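Local coordinates for putative carbohydrate metabolism domain-containing protein (Bacteroides vulgatus, PDB 3S30) that is of unknown function but is probably a glycoside hydrolase or other carbohydrate-metabolism protein with a galactose-binding-like domain that holds a sodium ion, at residues Asn270-Asn275 against Tyr300-Lys305. Sequence-based numbering, arbitrary orientation.
Sequences NYEHEN and YEHYGK
His302 reaches Glu272 because its ring is set anti to the backbone N (chi1 173°), while the Glu272 chain bends at chi2 (-66°). The two side chains cross at about a right angle. NE2 of His302 donates to OE2 of Glu272 at 2.6 Å, and the bond is nearly straight (163°). OE2 lies in the plane of the imidazole and is met on its syn side, somewhat out of the carboxylate plane. Asn270 ND2 adds a weak bond to the same oxygen.

Tyr303 lies next to this pair. CD2 of His302 sits 3.4 Å above the centre of the phenol ring, so the imidazole points an edge at one face of the ring. Tyr303 OH donates to the backbone O of Tyr271 at 2.8 Å, approaching from above the carbonyl plane. Tyr303 OH also rests 3.6 Å from CB of Tyr271. Glu272 OE1 comes within 3.9 Å of Tyr303 CE1. A phenylalanine in place of Tyr303 would probably keep the ring packing but leave the Tyr271 carbonyl without this donor.

Lys305 closes the other end. Lys305 NZ donates to the backbone O of Glu274 at 3.2 Å, nearly in line with the C=O bond.

The contact joins two surface loops, one leading into strand 276-281 and the other following strand 291-297. Tyr303 also packs on Met276 and Ala279 of the first of these strands. The Tyr271 hydroxyl turns away to Asn247.

All three bonds across the contact are donated by 300-305 and accepted by 270-275. The short bond to Glu272 is consistent with a charge-assisted pair, in which the carboxylate would favour a protonated His302.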
loop_
_atom_site.group_PDB
_atom_site.type_symbol
_atom_site.label_atom_id
_atom_site.label_comp_id
_atom_site.label_asym_id
_atom_site.label_seq_id
_atom_site.Cartn_x
_atom_site.Cartn_y
_atom_site.Cartn_z
ATOM N N ASN A 270 -8.335 -14.153 1.883
ATOM C CA ASN A 270 -9.172 -14.028 0.689
ATOM C C ASN A 270 -9.954 -12.694 0.637
ATOM O O ASN A 270 -10.987 -12.604 -0.013
ATOM C CB ASN A 270 -10.123 -15.245 0.609
ATOM C CG ASN A 270 -10.764 -15.420 -0.771
ATOM O OD1 ASN A 270 -10.074 -15.563 -1.778
ATOM N ND2 ASN A 270 -12.091 -15.410 -0.810
ATOM N N TYR A 271 -9.456 -11.662 1.320
ATOM C CA TYR A 271 -10.157 -10.363 1.432
ATOM C C TYR A 271 -11.531 -10.468 2.143
ATOM O O TYR A 271 -12.445 -9.688 1.865
ATOM C CB TYR A 271 -10.241 -9.671 0.042
ATOM C CG TYR A 271 -8.871 -9.595 -0.614
ATOM C CD1 TYR A 271 -8.023 -8.525 -0.365
ATOM C CD2 TYR A 271 -8.400 -10.632 -1.419
ATOM C CE1 TYR A 271 -6.750 -8.468 -0.925
ATOM C CE2 TYR A 271 -7.127 -10.593 -1.975
ATOM C CZ TYR A 271 -6.304 -9.504 -1.722
ATOM O OH TYR A 271 -5.043 -9.455 -2.270
ATOM N N GLU A 272 -11.643 -11.435 3.070
ATOM C CA GLU A 272 -12.869 -11.671 3.860
ATOM C C GLU A 272 -12.797 -11.016 5.240
ATOM O O GLU A 272 -11.780 -11.110 5.939
ATOM C CB GLU A 272 -13.138 -13.169 4.077
ATOM C CG GLU A 272 -13.379 -13.984 2.816
ATOM C CD GLU A 272 -14.652 -13.610 2.072
ATOM O OE1 GLU A 272 -15.512 -12.915 2.650
ATOM O OE2 GLU A 272 -14.781 -14.013 0.896
ATOM N N HIS A 273 -13.897 -10.373 5.622
ATOM C CA HIS A 273 -14.051 -9.761 6.943
ATOM C C HIS A 273 -15.522 -9.420 7.097
ATOM O O HIS A 273 -16.199 -9.151 6.114
ATOM C CB HIS A 273 -13.192 -8.492 7.083
ATOM C CG HIS A 273 -12.903 -8.115 8.501
ATOM N ND1 HIS A 273 -13.804 -7.426 9.287
ATOM C CD2 HIS A 273 -11.825 -8.347 9.283
ATOM C CE1 HIS A 273 -13.290 -7.249 10.492
ATOM N NE2 HIS A 273 -12.089 -7.800 10.516
ATOM N N GLU A 274 -16.025 -9.431 8.320
ATOM C CA GLU A 274 -17.461 -9.213 8.547
ATOM C C GLU A 274 -17.884 -7.761 8.245
ATOM O O GLU A 274 -19.048 -7.497 7.979
ATOM C CB GLU A 274 -17.832 -9.629 9.975
ATOM C CG GLU A 274 -19.279 -10.116 10.151
ATOM C CD GLU A 274 -19.453 -11.092 11.324
ATOM O OE1 GLU A 274 -18.458 -11.376 12.031
ATOM O OE2 GLU A 274 -20.593 -11.582 11.530
ATOM N N ASN A 275 -16.927 -6.831 8.244
ATOM C CA ASN A 275 -17.211 -5.428 7.925
ATOM C C ASN A 275 -17.044 -5.087 6.452
ATOM O O ASN A 275 -17.475 -4.011 6.015
ATOM C CB ASN A 275 -16.348 -4.502 8.781
ATOM C CG ASN A 275 -16.722 -4.562 10.251
ATOM O OD1 ASN A 275 -16.583 -5.605 10.889
ATOM N ND2 ASN A 275 -17.223 -3.453 10.791
ATOM N N TYR A 300 -18.984 -5.606 -5.143
ATOM C CA TYR A 300 -19.937 -5.509 -4.013
ATOM C C TYR A 300 -20.775 -6.770 -3.864
ATOM O O TYR A 300 -21.204 -7.107 -2.760
ATOM C CB TYR A 300 -20.895 -4.337 -4.200
ATOM C CG TYR A 300 -20.263 -2.982 -4.052
ATOM C CD1 TYR A 300 -19.491 -2.431 -5.084
ATOM C CD2 TYR A 300 -20.439 -2.239 -2.890
ATOM C CE1 TYR A 300 -18.910 -1.169 -4.956
ATOM C CE2 TYR A 300 -19.867 -0.971 -2.754
ATOM C CZ TYR A 300 -19.102 -0.445 -3.791
ATOM O OH TYR A 300 -18.542 0.804 -3.651
ATOM N N GLU A 301 -21.019 -7.441 -4.986
ATOM C CA GLU A 301 -21.863 -8.641 -5.036
ATOM C C GLU A 301 -21.299 -9.820 -4.231
ATOM O O GLU A 301 -22.060 -10.622 -3.701
ATOM C CB GLU A 301 -22.089 -9.037 -6.501
ATOM C CG GLU A 301 -22.889 -10.325 -6.718
ATOM C CD GLU A 301 -22.018 -11.558 -6.907
ATOM O OE1 GLU A 301 -20.820 -11.407 -7.253
ATOM O OE2 GLU A 301 -22.543 -12.681 -6.724
ATOM N N HIS A 302 -19.974 -9.917 -4.124
ATOM C CA HIS A 302 -19.345 -11.012 -3.373
ATOM C C HIS A 302 -19.680 -10.987 -1.870
ATOM O O HIS A 302 -19.755 -12.047 -1.235
ATOM C CB HIS A 302 -17.822 -11.002 -3.579
ATOM C CG HIS A 302 -17.088 -11.979 -2.713
ATOM N ND1 HIS A 302 -16.860 -13.285 -3.089
ATOM C CD2 HIS A 302 -16.546 -11.843 -1.481
ATOM C CE1 HIS A 302 -16.205 -13.909 -2.126
ATOM N NE2 HIS A 302 -16.005 -13.055 -1.137
ATOM N N TYR A 303 -19.879 -9.788 -1.317
ATOM C CA TYR A 303 -20.090 -9.610 0.127
ATOM C C TYR A 303 -21.561 -9.478 0.541
ATOM O O TYR A 303 -21.903 -9.751 1.688
ATOM C CB TYR A 303 -19.286 -8.406 0.618
ATOM C CG TYR A 303 -17.809 -8.555 0.331
ATOM C CD1 TYR A 303 -16.987 -9.266 1.190
ATOM C CD2 TYR A 303 -17.249 -8.020 -0.827
ATOM C CE1 TYR A 303 -15.634 -9.419 0.919
ATOM C CE2 TYR A 303 -15.905 -8.163 -1.108
ATOM C CZ TYR A 303 -15.101 -8.861 -0.231
ATOM O OH TYR A 303 -13.769 -9.015 -0.516
ATOM N N GLY A 304 -22.424 -9.061 -0.383
ATOM C CA GLY A 304 -23.866 -9.080 -0.149
ATOM C C GLY A 304 -24.317 -8.149 0.958
ATOM O O GLY A 304 -25.152 -8.518 1.786
ATOM N N LYS A 305 -23.761 -6.940 0.964
ATOM C CA LYS A 305 -24.074 -5.934 1.966
ATOM C C LYS A 305 -25.047 -4.923 1.393
ATOM O O LYS A 305 -25.221 -4.831 0.181
ATOM C CB LYS A 305 -22.801 -5.221 2.438
ATOM C CG LYS A 305 -21.846 -6.099 3.236
ATOM C CD LYS A 305 -22.361 -6.355 4.644
ATOM C CE LYS A 305 -21.388 -7.194 5.458
ATOM N NZ LYS A 305 -21.970 -7.611 6.783
#